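VirX1 (PDB 6QGM) iodinates diverse substrates as a cyanophage halogenase of the tryptophan halogenase family, probably with the help of a flavin, as in its relatives. Local coordinates at residues Asn460-Ser463 with Phe464-Gly468; Arg299-Lys303 with Asp304-Ala308; Thr514-His518 with Tyr519-Arg523. All coordinates share one frame; numbering follows the deposited sequence.

Contact 1. Residues Asn460-Ser463 with Phe464-Gly468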
loop_
_atom_site.group_PDB
_atom_site.type_symbol
_atom_site.label_atom_id
_atom_site.label_comp_id
_atom_site.label_asym_id
_atom_site.label_seq_id
_atom_site.Cartn_x
_atom_site.Cartn_y
_atom_site.Cartn_z
ATOM N N ASN B 460 -10.776 2.360 13.395
ATOM C CA ASN B 460 -12.032 1.786 13.944
ATOM C C ASN B 460 -11.717 0.878 15.138
ATOM O O ASN B 460 -11.553 -0.332 14.921
ATOM C CB ASN B 460 -12.852 1.057 12.858
ATOM C CG ASN B 460 -14.316 0.799 13.221
ATOM O OD1 ASN B 460 -14.674 0.633 14.401
ATOM N ND2 ASN B 460 -15.180 0.741 12.207
ATOM N N GLY B 461 -11.674 1.438 16.351
ATOM C CA GLY B 461 -11.528 0.654 17.588
ATOM C C GLY B 461 -10.313 1.084 18.388
ATOM O O GLY B 461 -10.437 1.276 19.622
ATOM N N ILE B 462 -9.174 1.233 17.710
ATOM C CA ILE B 462 -7.912 1.760 18.299
ATOM C C ILE B 462 -8.217 3.087 19.006
ATOM O O ILE B 462 -7.669 3.307 20.113
ATOM C CB ILE B 462 -6.814 1.901 17.226
ATOM C CG1 ILE B 462 -6.224 0.528 16.878
ATOM C CG2 ILE B 462 -5.725 2.871 17.685
ATOM C CD1 ILE B 462 -5.465 0.498 15.573
ATOM N N SER B 463 -9.043 3.935 18.397
ATOM C CA SER B 463 -9.347 5.286 18.922
ATOM C C SER B 463 -9.883 5.181 20.359
ATOM O O SER B 463 -9.399 5.942 21.211
ATOM C CB SER B 463 -10.279 6.031 18.010
ATOM O OG SER B 463 -9.576 6.503 16.881
ATOM N N PHE B 464 -10.794 4.244 20.641
ATOM C CA PHE B 464 -11.412 4.109 21.984
ATOM C C PHE B 464 -10.364 3.659 23.015
ATOM O O PHE B 464 -10.418 4.095 24.169
ATOM C CB PHE B 464 -12.570 3.113 21.955
ATOM C CG PHE B 464 -13.763 3.576 21.163
ATOM C CD1 PHE B 464 -14.703 4.430 21.716
ATOM C CD2 PHE B 464 -13.918 3.172 19.847
ATOM C CE1 PHE B 464 -15.787 4.864 20.971
ATOM C CE2 PHE B 464 -15.005 3.600 19.102
ATOM C CZ PHE B 464 -15.924 4.464 19.660
ATOM N N ILE B 465 -9.436 2.807 22.601
ATOM C CA ILE B 465 -8.403 2.177 23.478
ATOM C C ILE B 465 -7.332 3.216 23.853
ATOM O O ILE B 465 -7.100 3.391 25.065
ATOM C CB ILE B 465 -7.801 0.938 22.788
ATOM C CG1 ILE B 465 -8.870 -0.103 22.441
ATOM C CG2 ILE B 465 -6.700 0.326 23.649
ATOM C CD1 ILE B 465 -9.803 -0.455 23.578
ATOM N N ILE B 466 -6.718 3.888 22.878
ATOM C CA ILE B 466 -5.656 4.907 23.150
ATOM C C ILE B 466 -6.264 6.163 23.805
ATOM O O ILE B 466 -5.568 6.781 24.638
ATOM C CB ILE B 466 -4.811 5.228 21.895
ATOM C CG1 ILE B 466 -5.619 5.902 20.788
ATOM C CG2 ILE B 466 -4.102 3.977 21.396
ATOM C CD1 ILE B 466 -4.803 6.276 19.580
ATOM N N ALA B 467 -7.515 6.507 23.488
ATOM C CA ALA B 467 -8.288 7.568 24.189
ATOM C C ALA B 467 -8.395 7.223 25.678
ATOM O O ALA B 467 -8.055 8.100 26.513
ATOM C CB ALA B 467 -9.660 7.745 23.583
ATOM N N GLY B 468 -8.847 5.997 25.989
ATOM C CA GLY B 468 -9.055 5.497 27.362
ATOM C C GLY B 468 -7.758 5.410 28.130
ATOM O O GLY B 468 -7.801 5.539 29.372
#

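Contact 2. Residues Arg299-Lys303 with Asp304-Ala308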
loop_
_atom_site.group_PDB
_atom_site.type_symbol
_atom_site.label_atom_id
_atom_site.label_comp_id
_atom_site.label_asym_id
_atom_site.label_seq_id
_atom_site.Cartn_x
_atom_site.Cartn_y
_atom_site.Cartn_z
ATOM N N ARG B 299 4.863 -16.907 32.910
ATOM C CA ARG B 299 6.171 -16.203 32.896
ATOM C C ARG B 299 6.352 -15.319 34.132
ATOM O O ARG B 299 7.521 -15.101 34.529
ATOM C CB ARG B 299 6.255 -15.220 31.725
ATOM C CG ARG B 299 6.705 -15.778 30.376
ATOM C CD ARG B 299 7.648 -14.863 29.612
ATOM N NE ARG B 299 7.011 -14.156 28.507
ATOM C CZ ARG B 299 7.210 -12.880 28.197
ATOM N NH1 ARG B 299 6.534 -12.360 27.181
ATOM N NH2 ARG B 299 8.023 -12.106 28.910
ATOM N N PHE B 300 5.263 -14.777 34.686
ATOM C CA PHE B 300 5.329 -13.727 35.733
ATOM C C PHE B 300 4.680 -14.181 37.046
ATOM O O PHE B 300 4.862 -13.446 38.035
ATOM C CB PHE B 300 4.696 -12.439 35.206
ATOM C CG PHE B 300 5.440 -11.816 34.055
ATOM C CD1 PHE B 300 6.586 -11.067 34.261
ATOM C CD2 PHE B 300 4.981 -11.979 32.755
ATOM C CE1 PHE B 300 7.259 -10.505 33.190
ATOM C CE2 PHE B 300 5.643 -11.389 31.687
ATOM C CZ PHE B 300 6.802 -10.687 31.906
ATOM N N VAL B 301 3.944 -15.299 37.070
ATOM C CA VAL B 301 3.176 -15.741 38.277
ATOM C C VAL B 301 2.917 -17.254 38.210
ATOM O O VAL B 301 2.660 -17.785 37.109
ATOM C CB VAL B 301 1.867 -14.935 38.431
ATOM C CG1 VAL B 301 0.854 -15.266 37.339
ATOM C CG2 VAL B 301 1.247 -15.086 39.807
ATOM N N SER B 302 2.985 -17.919 39.365
ATOM C CA SER B 302 2.623 -19.348 39.569
ATOM C C SER B 302 1.102 -19.528 39.464
ATOM O O SER B 302 0.358 -18.534 39.645
ATOM C CB SER B 302 3.102 -19.820 40.906
ATOM O OG SER B 302 2.319 -19.276 41.970
ATOM N N LYS B 303 0.662 -20.764 39.221
ATOM C CA LYS B 303 -0.772 -21.143 39.173
ATOM C C LYS B 303 -1.425 -20.812 40.529
ATOM O O LYS B 303 -2.517 -20.180 40.540
ATOM C CB LYS B 303 -0.894 -22.612 38.770
ATOM C CG LYS B 303 -2.297 -23.073 38.449
ATOM C CD LYS B 303 -2.406 -24.563 38.192
ATOM C CE LYS B 303 -3.047 -25.277 39.357
ATOM N NZ LYS B 303 -2.613 -26.696 39.477
ATOM N N ASP B 304 -0.763 -21.175 41.632
ATOM C CA ASP B 304 -1.266 -21.016 43.022
ATOM C C ASP B 304 -1.435 -19.530 43.357
ATOM O O ASP B 304 -2.447 -19.173 43.992
ATOM C CB ASP B 304 -0.313 -21.641 44.038
ATOM C CG ASP B 304 -0.374 -23.158 44.132
ATOM O OD1 ASP B 304 -0.832 -23.809 43.157
ATOM O OD2 ASP B 304 0.056 -23.682 45.185
ATOM N N ASP B 305 -0.454 -18.707 42.975
ATOM C CA ASP B 305 -0.443 -17.243 43.228
ATOM C C ASP B 305 -1.561 -16.566 42.422
ATOM O O ASP B 305 -2.245 -15.690 42.992
ATOM C CB ASP B 305 0.909 -16.617 42.875
ATOM C CG ASP B 305 2.004 -16.790 43.908
ATOM O OD1 ASP B 305 1.835 -17.645 44.812
ATOM O OD2 ASP B 305 3.017 -16.059 43.791
ATOM N N ALA B 306 -1.722 -16.928 41.139
ATOM C CA ALA B 306 -2.779 -16.387 40.249
ATOM C C ALA B 306 -4.174 -16.689 40.815
ATOM O O ALA B 306 -5.077 -15.831 40.696
ATOM C CB ALA B 306 -2.622 -16.966 38.880
ATOM N N GLU B 307 -4.353 -17.873 41.410
ATOM C CA GLU B 307 -5.650 -18.324 41.969
ATOM C C GLU B 307 -5.957 -17.557 43.262
ATOM O O GLU B 307 -7.143 -17.244 43.506
ATOM C CB GLU B 307 -5.634 -19.824 42.213
ATOM C CG GLU B 307 -6.936 -20.309 42.833
ATOM C CD GLU B 307 -7.138 -21.799 42.774
ATOM O OE1 GLU B 307 -6.756 -22.372 41.730
ATOM O OE2 GLU B 307 -7.668 -22.362 43.761
ATOM N N ALA B 308 -4.937 -17.294 44.075
ATOM C CA ALA B 308 -5.069 -16.524 45.329
ATOM C C ALA B 308 -5.469 -15.081 44.969
ATOM O O ALA B 308 -6.429 -14.555 45.559
ATOM C CB ALA B 308 -3.784 -16.619 46.118
#

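Contact 3. Residues Thr514-His518 with Tyr519-Arg523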
loop_
_atom_site.group_PDB
_atom_site.type_symbol
_atom_site.label_atom_id
_atom_site.label_comp_id
_atom_site.label_asym_id
_atom_site.label_seq_id
_atom_site.Cartn_x
_atom_site.Cartn_y
_atom_site.Cartn_z
ATOM N N THR B 514 -34.878 7.306 32.054
ATOM C CA THR B 514 -36.323 6.990 31.875
ATOM C C THR B 514 -36.478 5.650 31.142
ATOM O O THR B 514 -37.597 5.120 31.107
ATOM C CB THR B 514 -37.079 8.117 31.153
ATOM O OG1 THR B 514 -36.828 8.055 29.745
ATOM C CG2 THR B 514 -36.743 9.487 31.699
ATOM N N LEU B 515 -35.395 5.120 30.563
ATOM C CA LEU B 515 -35.419 3.855 29.773
ATOM C C LEU B 515 -35.445 2.673 30.739
ATOM O O LEU B 515 -34.968 2.772 31.866
ATOM C CB LEU B 515 -34.199 3.775 28.852
ATOM C CG LEU B 515 -34.185 4.781 27.692
ATOM C CD1 LEU B 515 -32.854 4.727 26.943
ATOM C CD2 LEU B 515 -35.343 4.533 26.720
ATOM N N PRO B 516 -35.998 1.512 30.328
ATOM C CA PRO B 516 -35.878 0.294 31.122
ATOM C C PRO B 516 -34.413 -0.124 31.334
ATOM O O PRO B 516 -33.587 0.118 30.469
ATOM C CB PRO B 516 -36.640 -0.768 30.320
ATOM C CG PRO B 516 -36.815 -0.181 28.928
ATOM C CD PRO B 516 -36.766 1.320 29.090
ATOM N N THR B 517 -34.124 -0.732 32.489
ATOM C CA THR B 517 -32.811 -1.346 32.818
ATOM C C THR B 517 -32.652 -2.615 31.991
ATOM O O THR B 517 -33.682 -3.188 31.611
ATOM C CB THR B 517 -32.684 -1.687 34.306
ATOM O OG1 THR B 517 -33.635 -2.713 34.590
ATOM C CG2 THR B 517 -32.927 -0.502 35.212
ATOM N N HIS B 518 -31.414 -3.037 31.746
ATOM C CA HIS B 518 -31.045 -4.300 31.048
ATOM C C HIS B 518 -31.946 -5.449 31.528
ATOM O O HIS B 518 -32.522 -6.144 30.671
ATOM C CB HIS B 518 -29.549 -4.609 31.262
ATOM C CG HIS B 518 -29.063 -5.777 30.489
ATOM N ND1 HIS B 518 -27.994 -6.535 30.897
ATOM C CD2 HIS B 518 -29.503 -6.319 29.331
ATOM C CE1 HIS B 518 -27.791 -7.498 30.023
ATOM N NE2 HIS B 518 -28.706 -7.392 29.059
ATOM N N TYR B 519 -32.074 -5.626 32.847
ATOM C CA TYR B 519 -32.826 -6.737 33.471
ATOM C C TYR B 519 -34.310 -6.594 33.110
ATOM O O TYR B 519 -34.928 -7.570 32.643
ATOM C CB TYR B 519 -32.583 -6.777 34.988
ATOM C CG TYR B 519 -33.616 -7.608 35.693
ATOM C CD1 TYR B 519 -33.548 -8.985 35.688
ATOM C CD2 TYR B 519 -34.706 -7.007 36.302
ATOM C CE1 TYR B 519 -34.550 -9.751 36.261
ATOM C CE2 TYR B 519 -35.719 -7.756 36.872
ATOM C CZ TYR B 519 -35.634 -9.137 36.861
ATOM O OH TYR B 519 -36.595 -9.907 37.454
ATOM N N GLU B 520 -34.866 -5.400 33.330
ATOM C CA GLU B 520 -36.281 -5.075 33.007
ATOM C C GLU B 520 -36.533 -5.379 31.525
ATOM O O GLU B 520 -37.532 -6.050 31.238
ATOM C CB GLU B 520 -36.602 -3.618 33.335
ATOM C CG GLU B 520 -36.685 -3.320 34.821
ATOM C CD GLU B 520 -36.824 -1.842 35.157
ATOM O OE1 GLU B 520 -36.360 -1.004 34.352
ATOM O OE2 GLU B 520 -37.518 -1.526 36.185
ATOM N N PHE B 521 -35.657 -4.926 30.618
ATOM C CA PHE B 521 -35.820 -5.119 29.152
ATOM C C PHE B 521 -35.888 -6.618 28.864
ATOM O O PHE B 521 -36.826 -7.043 28.172
ATOM C CB PHE B 521 -34.700 -4.461 28.343
ATOM C CG PHE B 521 -34.934 -4.443 26.846
ATOM C CD1 PHE B 521 -34.668 -5.553 26.054
ATOM C CD2 PHE B 521 -35.448 -3.314 26.236
ATOM C CE1 PHE B 521 -34.891 -5.522 24.688
ATOM C CE2 PHE B 521 -35.668 -3.286 24.868
ATOM C CZ PHE B 521 -35.389 -4.387 24.100
ATOM N N LEU B 522 -34.928 -7.391 29.385
ATOM C CA LEU B 522 -34.838 -8.857 29.161
ATOM C C LEU B 522 -36.128 -9.508 29.673
ATOM O O LEU B 522 -36.711 -10.336 28.941
ATOM C CB LEU B 522 -33.596 -9.410 29.872
ATOM C CG LEU B 522 -32.249 -9.178 29.177
ATOM C CD1 LEU B 522 -31.078 -9.521 30.099
ATOM C CD2 LEU B 522 -32.155 -9.982 27.889
ATOM N N ARG B 523 -36.559 -9.127 30.880
ATOM C CA ARG B 523 -37.727 -9.721 31.576
ATOM C C ARG B 523 -38.987 -9.503 30.723
ATOM O O ARG B 523 -39.742 -10.479 30.531
ATOM C CB ARG B 523 -37.883 -9.109 32.970
ATOM C CG ARG B 523 -38.985 -9.742 33.809
ATOM C CD ARG B 523 -39.287 -8.909 35.036
ATOM N NE ARG B 523 -39.771 -7.608 34.611
ATOM C CZ ARG B 523 -39.711 -6.492 35.336
ATOM N NH1 ARG B 523 -39.208 -6.514 36.562
ATOM N NH2 ARG B 523 -40.129 -5.352 34.815
#

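Contact 1. Residues Asn460-Ser463 with Phe464-Gly468
Two backbone amides converge on Ile462 O in the first turn of helix 462-468. Ile466 N donates to Ile462 O at 3.0 Å, almost in line with the carbonyl bond and with a nearly straight N-H (174°), whereas Ile465 N reaches the same oxygen at a poor slant and makes only a weak bond. One residue earlier, Gly461 O is shared in a similar way: Phe464 N at 3.2 Å and Ile465 N at 3.5 Å from Gly461 O both give weak bonds. Regular helical bonding then carries on with Ala467 N to Ser463 O, 3.0 Å apart.

On the flank of the helix, the CG2 branch of Ile462 comes within 4.0 Å of Ile466 CD1. Ile466 brings its long branch to this meeting by placing CG1 between its own N and carbonyl carbon (chi1 65°), which also lays CG1 close to Ile462 O. The Phe464 ring turns an edge to Gly461 O, with CD2 4.0 Å from that oxygen. Beyond the turn, helix 129-134 brings Phe130 edge-to-face against the Phe464 ring, while Phe402 of helix 382-408 touches both Ile462 and Ile465.

Gly461 occupies the N-cap position, and having no side chain it offers only its carbonyl to the opening turn. The first amides of the helix therefore depend on weak, shared backbone bonds, and sound bonding begins at Ile466 N, in largely buried, apolar surroundings.

Contact 2. Residues Arg299-Lys303 with Asp304-Ala308
Ser302 and Asp305 meet where the chain turns into helix 303-314. Along the Ser302 side chain, CB lies 4.2 Å from Asp304 N, and OG, one bond further, accepts from Asp305 N at 3.0 Å with an N-H angle of 155°. A chi1 of 73° sets the hydroxyl between the serine's own N and carbonyl carbon and so brings it round to the first turn. Asp305 passes beside this oxygen with its CB and the start of its carboxylate, but the carboxylate makes no hydrogen bond to OG.

The serine is used twice, since Ala306 N also donates to Ser302 O at 3.0 Å. Helical bonding proceeds with Glu307 N to Lys303 O, 3.1 Å apart. Just ahead of the cap, Val301 lays its two methyls against the turn: CG2 crosses beside Asp305 CB, while CG1 is 4.2 Å from Ala306 CB. The same alanine touches Tyr294 and Tyr296 of strand 290-296, and the valine also leans on Tyr296, so this side of the helix start rests against the sheet. Farther along, Glu307 forms a salt bridge with Arg311 on the next turn.

A serine N-cap, with an apolar residue just before it packing on the fourth residue of the helix, is consistent with a hydrophobic staple, though a modest one, since the second partner is only an alanine.

Contact 3. Residues Thr514-His518 with Tyr519-Arg523
A capping box opens helix 518-527, its two halves supplied by Thr517 at the N-cap and Glu520 three residues later. Thr517 N donates to Glu520 OE1 at 2.9 Å and nearly straight (172°), meeting the carboxylate oxygen on its anti side and somewhat out of its plane. In return, Glu520 N donates to Thr517 OG1 at 3.2 Å. Glu520 reaches back because its CG stands beside its own N (chi1 -72°) and the chain beyond is extended; on the way CG passes OG1, while the threonine methyl CG2 lies 3.6 Å from OE1. Thr517 O then takes Phe521 N at 2.8 Å, and His518 O takes Leu522 N at 3.0 Å, continuing the helical pattern.

Pro516, just ahead of the cap, points CG at the edge of the Phe521 ring, 4.4 Å from CD2, as in a hydrophobic staple. One turn along the helix from His518, Leu522 CD1 sits over one face of the His518 imidazole, 3.8 Å from the ring centroid, in a CH-pi contact. That ring is held at both nitrogens, ND1 by Met267 O and NE2 by Tyr75 N, and this pair of bonds fixes its rotation beneath the leucine methyl.

Both backbone amides of the box therefore find side-chain acceptors, one of them a carboxylate whose negative charge would suit the positive end of the helix dipole. Accepting from one backbone amide and donating to one carbonyl oxygen, the imidazole ties the helix start to two separate parts of the chain.

From the N terminus the three contacts follow in series, contact 2 first, then contact 1 and finally contact 3; none nests in or crosses another. Each joins neighbouring residues, so what it closes is the first turn of a helix and not a long loop. Contact 2 sets helix 303-314 against the sheet containing strands 252-258, 290-296 and 324-327. Contact 1 starts helix 462-468 between helices 129-134 and 382-408, and contact 3 starts helix 518-527 near strand 74-76 and helix 263-266. The centres of contacts 1 and 2 lie about 30 Å apart. Contacts 2 and 3 are the most distant pair, with centres about 39 Å apart, and no two contacts touch.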